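PCP domain (Thermobifida fusca, PDB 7KW3) probably serves as a peptidyl carrier protein of a non-ribosomal peptide synthetase, holding the growing peptide on a phosphopantetheine arm. Local coordinates at residues E4-T7 against E8-A12; D29-F32 against F33-G36. One frame throughout, in Å; residues are numbered along the deposited sequence.

Contact 1. Residues E4-T7 against E8-A12; sequences EPAT and EAEAA
The carboxylate of Glu10 lies against the chain leading into helix 8-21, and Ala6 N approaches its OE2 at 2.8 Å from above the carboxylate plane, 40° out of it. A water lies on the same oxygen, donating to Glu10 OE2 at 2.7 Å and also to the carbonyl O of Glu4, which ties that oxygen to the incoming chain a second time. The setting is a helix N-cap. Thr7, just ahead of the first turn, accepts from Glu10 N through its OG1 at 3.1 Å, and the N-H points almost straight at the oxygen, at 170°. In a classical capping box the glutamate would answer by binding the N-H of the cap residue itself; here its reach extends one residue further back, to Ala6. An extended chain beyond CG (chi2 -178°) carries the carboxylate that far, while Glu10 CG runs beside Thr7 OG1 at 3.3 Å. The Glu10 carboxylate, if ionised, probably suits the helix dipole. The Glu10 side chain also touches Ala68 and Ala71 of helix 67-73, and Ala9 meets Ala71 and Trp54, so the first turn is moored to the body of the small helical bundle. The Pro5 ring packs by its CB and CG against Ala11, with CG 3.6 Å from Ala11 CB. The fit is close, for Pro5 CB comes to 3.4 Å from Ala11 CA, while Ala11 N is engaged in the first i to i+4 bond, 2.9 Å from Thr7 O.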
# COMPACT_ATOMS: atom_id res chain seq x y z
N GLU A 4 3.80 10.94 8.09
CA GLU A 4 4.92 10.04 7.88
C GLU A 4 4.57 8.63 8.34
O GLU A 4 3.87 8.43 9.33
CB GLU A 4 6.14 10.53 8.66
CG GLU A 4 6.85 11.72 8.00
CD GLU A 4 7.20 11.47 6.53
OE1 GLU A 4 6.80 12.29 5.67
OE2 GLU A 4 7.87 10.46 6.24
N PRO A 5 5.08 7.62 7.64
CA PRO A 5 4.91 6.24 8.12
C PRO A 5 5.60 6.04 9.46
O PRO A 5 6.62 6.68 9.77
CB PRO A 5 5.58 5.41 7.02
CG PRO A 5 6.63 6.32 6.48
CD PRO A 5 6.07 7.72 6.55
N ALA A 6 5.03 5.17 10.28
CA ALA A 6 5.58 4.93 11.60
C ALA A 6 6.16 3.54 11.76
O ALA A 6 6.75 3.24 12.80
CB ALA A 6 4.51 5.17 12.68
N THR A 7 6.00 2.67 10.76
CA THR A 7 6.61 1.35 10.76
C THR A 7 7.20 1.10 9.38
O THR A 7 6.87 1.77 8.40
CB THR A 7 5.60 0.23 11.08
OG1 THR A 7 4.62 0.12 10.03
CG2 THR A 7 4.89 0.49 12.39
N GLU A 8 8.10 0.11 9.33
CA GLU A 8 8.69 -0.32 8.07
C GLU A 8 7.62 -0.71 7.05
O GLU A 8 7.71 -0.34 5.87
CB GLU A 8 9.65 -1.47 8.35
CG GLU A 8 10.59 -1.78 7.23
CD GLU A 8 11.77 -0.82 7.17
OE1 GLU A 8 12.25 -0.33 8.22
OE2 GLU A 8 12.22 -0.56 6.04
N ALA A 9 6.58 -1.44 7.48
CA ALA A 9 5.51 -1.84 6.56
C ALA A 9 4.75 -0.62 6.02
O ALA A 9 4.49 -0.53 4.82
CB ALA A 9 4.54 -2.81 7.23
N GLU A 10 4.39 0.32 6.90
CA GLU A 10 3.78 1.57 6.45
C GLU A 10 4.66 2.28 5.44
O GLU A 10 4.17 2.73 4.39
CB GLU A 10 3.47 2.48 7.63
CG GLU A 10 2.35 1.96 8.51
CD GLU A 10 2.00 2.89 9.66
OE1 GLU A 10 1.20 2.44 10.50
OE2 GLU A 10 2.50 4.04 9.73
N ALA A 11 5.96 2.38 5.71
CA ALA A 11 6.86 3.12 4.83
C ALA A 11 6.97 2.44 3.47
O ALA A 11 6.97 3.12 2.43
CB ALA A 11 8.24 3.26 5.46
N ALA A 12 7.05 1.11 3.46
CA ALA A 12 7.11 0.41 2.19
C ALA A 12 5.82 0.62 1.39
O ALA A 12 5.88 0.89 0.18
CB ALA A 12 7.37 -1.07 2.43
O HOH W 1 1.81 6.51 10.63

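Contact 2. Residues D29-F32 against F33-G36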
# COMPACT_ATOMS: atom_id res chain seq x y z
N ASP A 29 -1.88 7.75 6.07
CA ASP A 29 -3.33 7.70 6.19
C ASP A 29 -4.03 7.72 4.83
O ASP A 29 -5.25 7.87 4.77
CB ASP A 29 -3.81 8.88 7.04
CG ASP A 29 -3.34 10.23 6.50
OD1 ASP A 29 -2.60 10.28 5.49
OD2 ASP A 29 -3.72 11.25 7.11
N ALA A 30 -3.29 7.55 3.74
CA ALA A 30 -3.88 7.63 2.41
C ALA A 30 -4.77 6.43 2.11
O ALA A 30 -4.44 5.29 2.46
CB ALA A 30 -2.79 7.73 1.35
N ASP A 31 -5.89 6.71 1.45
CA ASP A 31 -6.85 5.70 1.02
C ASP A 31 -6.57 5.39 -0.45
O ASP A 31 -6.65 6.28 -1.30
CB ASP A 31 -8.28 6.20 1.20
CG ASP A 31 -9.33 5.14 0.85
OD1 ASP A 31 -9.34 4.63 -0.29
OD2 ASP A 31 -10.16 4.82 1.73
N PHE A 32 -6.27 4.12 -0.74
CA PHE A 32 -5.83 3.74 -2.08
C PHE A 32 -6.89 4.08 -3.13
O PHE A 32 -6.57 4.61 -4.20
CB PHE A 32 -5.49 2.25 -2.11
CG PHE A 32 -4.83 1.80 -3.39
CD1 PHE A 32 -3.54 2.19 -3.70
CD2 PHE A 32 -5.50 0.95 -4.26
CE1 PHE A 32 -2.92 1.75 -4.87
CE2 PHE A 32 -4.89 0.51 -5.43
CZ PHE A 32 -3.60 0.91 -5.74
N PHE A 33 -8.17 3.82 -2.83
CA PHE A 33 -9.20 4.09 -3.82
C PHE A 33 -9.61 5.56 -3.85
O PHE A 33 -10.01 6.06 -4.91
CB PHE A 33 -10.40 3.17 -3.58
CG PHE A 33 -10.04 1.73 -3.73
CD1 PHE A 33 -9.92 1.15 -5.00
CD2 PHE A 33 -9.70 0.97 -2.62
CE1 PHE A 33 -9.53 -0.17 -5.15
CE2 PHE A 33 -9.31 -0.35 -2.75
CZ PHE A 33 -9.22 -0.92 -4.02
N ALA A 34 -9.49 6.27 -2.74
CA ALA A 34 -9.72 7.71 -2.79
C ALA A 34 -8.70 8.41 -3.68
O ALA A 34 -8.99 9.48 -4.23
CB ALA A 34 -9.70 8.30 -1.38
N LEU A 35 -7.51 7.83 -3.82
CA LEU A 35 -6.42 8.41 -4.61
C LEU A 35 -6.42 7.91 -6.05
O LEU A 35 -5.46 8.18 -6.78
CB LEU A 35 -5.08 8.10 -3.95
CG LEU A 35 -4.88 8.84 -2.64
CD1 LEU A 35 -3.52 8.50 -2.09
CD2 LEU A 35 -5.01 10.33 -2.91
N GLY A 36 -7.44 7.18 -6.46
CA GLY A 36 -7.56 6.71 -7.82
C GLY A 36 -7.32 5.23 -8.04
O GLY A 36 -7.19 4.81 -9.20
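Asp31 carries its carboxylate forward over the N-H groups of Phe33 and Ala34, and OD1 accepts from both, as in an Asx motif. The bond from Ala34 N is 3.0 Å long and fairly straight (160°), entering from above the carboxylate plane; the one from Phe33 N to the same OD1, at 2.9 Å, is bent and weak. With CG opposite the backbone N (chi1 -176°), the carboxylate swings along the chain to both donors. Replaced by an alanine, Asp31 would lose OD1, which would probably leave the N-H groups of Phe33 and Ala34 without this acceptor and the turn less firmly held. Leu35 N, within the type I turn from Phe33 to Gly36, donates to Asp31 O at 3.1 Å. Phe32 CG is anti to its backbone N while Phe33 CG is anti to its carbonyl carbon, and the edge of Phe32 meets the face of Phe33 in a T-shaped stack, planes at 86°, with Phe32 CD2 over the ring centre. Phe32 is buried between helices 8-21 and 39-51, touching Val20 and Leu45, whereas Phe33 meets Phe62. In carrier proteins of this family, such a segment leads to the serine that bears the phosphopantetheine arm. Beside this, Leu35 CD1 rests 3.6 Å from Ala30 CB.

From the N terminus, the chain first meets contact 1, where the lead-in 4-7 turns into helix 8-21. That helix then runs its length before the long loop opens, and contact 2 folds a turn within it, ahead of helix 39-51. The two follow in series, neither nested nor crossing; their centres lie about 16 Å apart and their nearest atoms about 7 Å, without touching. Both look to the C-terminal part of the fold: contact 1 packs on helix 67-73, and in contact 2 Ala30 shares a backbone hydrogen bond with Val67. The N-terminal segment and the loop also meet, Glu4 in a salt bridge with Lys25 and Asp29 touching Arg3.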